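Local coordinates for CLIP-associating protein (PDB 4G3A) that tracks microtubule plus ends and stabilises dynamic microtubules during mitotic spindle formation, here represented by its N-terminal TOG-like domain, at residues 187-192 against 222-227. Sequence-based numbering, arbitrary orientation.
Sequences AAIQTL and EQKFDQ
I189 and K224 pack through their aliphatic parts. The CG2 methyl of I189 lies 3.8 Å from CD of K224, and the two side chains cross at about a right angle. CE of K224 sits almost as close to the same methyl. The lysine then bends at its last torsion (chi4 -71°), and its amine turns to a water. NZ of K224 donates to this water at 3.2 Å. In the Q190 conformer given, one of two, the water in turn donates to OE1 of Q190 at 2.6 Å. A polar bridge thus runs beside the methyl packing. In the same conformer NE2 of Q190 bonds to E194.

F225 and L192 form the second touch. CE2 of F225 approaches the carbonyl O of L192 obliquely, at 3.8 Å. The ring also stacks with Y196 and packs on L203, R204 and L207 of helix 203-208. R204 forms salt bridges with E222 and D226, tying that short helix to helix 215-229.

Helix 182-199 lies within the third HEAT repeat. A187 and T191 of the same helix pack on helix 142-159. Helix 215-229 closes the C-terminal end of the helical array. I189 and L192 also touch L221 of that helix.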
loop_
_atom_site.group_PDB
_atom_site.type_symbol
_atom_site.label_atom_id
_atom_site.label_comp_id
_atom_site.label_asym_id
_atom_site.label_seq_id
_atom_site.Cartn_x
_atom_site.Cartn_y
_atom_site.Cartn_z
ATOM N N ALA A 187 10.843 -9.646 8.806
ATOM C CA ALA A 187 9.817 -9.526 7.769
ATOM C C ALA A 187 10.308 -10.089 6.437
ATOM O O ALA A 187 9.551 -10.710 5.694
ATOM C CB ALA A 187 9.426 -8.068 7.591
ATOM N N ALA A 188 11.578 -9.839 6.133
ATOM C CA ALA A 188 12.175 -10.294 4.887
ATOM C C ALA A 188 12.170 -11.827 4.860
ATOM O O ALA A 188 11.879 -12.442 3.830
ATOM C CB ALA A 188 13.595 -9.754 4.758
ATOM N N ILE A 189 12.495 -12.428 6.001
ATOM C CA ILE A 189 12.470 -13.883 6.138
ATOM C C ILE A 189 11.080 -14.414 5.835
ATOM O O ILE A 189 10.911 -15.270 4.973
ATOM C CB ILE A 189 12.863 -14.335 7.558
ATOM C CG1 ILE A 189 14.323 -13.987 7.838
ATOM C CG2 ILE A 189 12.642 -15.835 7.716
ATOM C CD1 ILE A 189 14.726 -14.151 9.281
ATOM N N GLN A 190 10.091 -13.901 6.556
ATOM C CA GLN A 190 8.724 -14.357 6.356
ATOM C C GLN A 190 8.230 -14.120 4.928
ATOM O O GLN A 190 7.448 -14.921 4.411
ATOM C CB GLN A 190 7.767 -13.735 7.375
ATOM C CG GLN A 190 6.436 -14.454 7.443
ATOM C CD GLN A 190 6.612 -15.929 7.761
ATOM O OE1 GLN A 190 7.557 -16.317 8.448
ATOM N NE2 GLN A 190 5.711 -16.758 7.261
ATOM N N THR A 191 8.701 -13.059 4.278
ATOM C CA THR A 191 8.303 -12.774 2.894
ATOM C C THR A 191 8.791 -13.856 1.923
ATOM O O THR A 191 8.057 -14.289 1.030
ATOM C CB THR A 191 8.831 -11.392 2.414
ATOM O OG1 THR A 191 8.275 -10.355 3.223
ATOM C CG2 THR A 191 8.461 -11.148 0.968
ATOM N N LEU A 192 10.037 -14.290 2.097
ATOM C CA LEU A 192 10.580 -15.382 1.285
ATOM C C LEU A 192 9.811 -16.676 1.544
ATOM O O LEU A 192 9.561 -17.465 0.628
ATOM C CB LEU A 192 12.062 -15.571 1.574
ATOM C CG LEU A 192 12.903 -14.396 1.063
ATOM C CD1 LEU A 192 14.310 -14.497 1.615
ATOM C CD2 LEU A 192 12.909 -14.380 -0.466
ATOM N N GLU A 222 15.765 -22.720 4.403
ATOM C CA GLU A 222 15.410 -24.061 3.951
ATOM C C GLU A 222 14.659 -24.861 5.019
ATOM O O GLU A 222 13.772 -25.651 4.695
ATOM C CB GLU A 222 16.620 -24.812 3.389
ATOM C CG GLU A 222 17.085 -24.206 2.071
ATOM C CD GLU A 222 17.811 -25.195 1.185
ATOM O OE1 GLU A 222 17.169 -26.164 0.729
ATOM O OE2 GLU A 222 19.018 -24.987 0.924
ATOM N N GLN A 223 14.983 -24.639 6.288
ATOM C CA GLN A 223 14.221 -25.279 7.354
ATOM C C GLN A 223 12.779 -24.788 7.318
ATOM O O GLN A 223 11.846 -25.576 7.423
ATOM C CB GLN A 223 14.841 -25.012 8.725
ATOM C CG GLN A 223 16.036 -25.890 9.033
ATOM C CD GLN A 223 16.771 -25.462 10.291
ATOM O OE1 GLN A 223 16.300 -24.603 11.039
ATOM N NE2 GLN A 223 17.935 -26.059 10.526
ATOM N N LYS A 224 12.600 -23.484 7.139
ATOM C CA LYS A 224 11.252 -22.932 7.091
ATOM C C LYS A 224 10.443 -23.422 5.887
ATOM O O LYS A 224 9.240 -23.657 5.998
ATOM C CB LYS A 224 11.295 -21.410 7.173
ATOM C CG LYS A 224 11.632 -20.929 8.568
ATOM C CD LYS A 224 12.034 -19.470 8.593
ATOM C CE LYS A 224 12.349 -19.017 10.016
ATOM N NZ LYS A 224 11.117 -18.937 10.853
ATOM N N PHE A 225 11.096 -23.591 4.743
ATOM C CA PHE A 225 10.414 -24.147 3.573
ATOM C C PHE A 225 9.985 -25.598 3.825
ATOM O O PHE A 225 8.873 -25.997 3.481
ATOM C CB PHE A 225 11.303 -24.075 2.329
ATOM C CG PHE A 225 11.746 -22.675 1.973
ATOM C CD1 PHE A 225 12.780 -22.473 1.074
ATOM C CD2 PHE A 225 11.134 -21.574 2.546
ATOM C CE1 PHE A 225 13.193 -21.200 0.747
ATOM C CE2 PHE A 225 11.547 -20.283 2.226
ATOM C CZ PHE A 225 12.572 -20.102 1.321
ATOM N N ASP A 226 10.881 -26.381 4.418
ATOM C CA ASP A 226 10.573 -27.771 4.726
ATOM C C ASP A 226 9.333 -27.796 5.593
ATOM O O ASP A 226 8.426 -28.593 5.370
ATOM C CB ASP A 226 11.724 -28.436 5.482
ATOM C CG ASP A 226 12.930 -28.688 4.611
ATOM O OD1 ASP A 226 12.771 -28.735 3.376
ATOM O OD2 ASP A 226 14.037 -28.853 5.168
ATOM N N GLN A 227 9.307 -26.910 6.585
ATOM C CA GLN A 227 8.178 -26.826 7.501
ATOM C C GLN A 227 6.867 -26.517 6.767
ATOM O O GLN A 227 5.815 -27.090 7.081
ATOM C CB GLN A 227 8.449 -25.803 8.604
ATOM C CG GLN A 227 7.464 -25.879 9.753
ATOM C CD GLN A 227 7.283 -27.305 10.271
ATOM O OE1 GLN A 227 8.259 -28.024 10.513
ATOM N NE2 GLN A 227 6.027 -27.720 10.443
HETATM O O HOH W 1 9.662 -16.297 9.925
#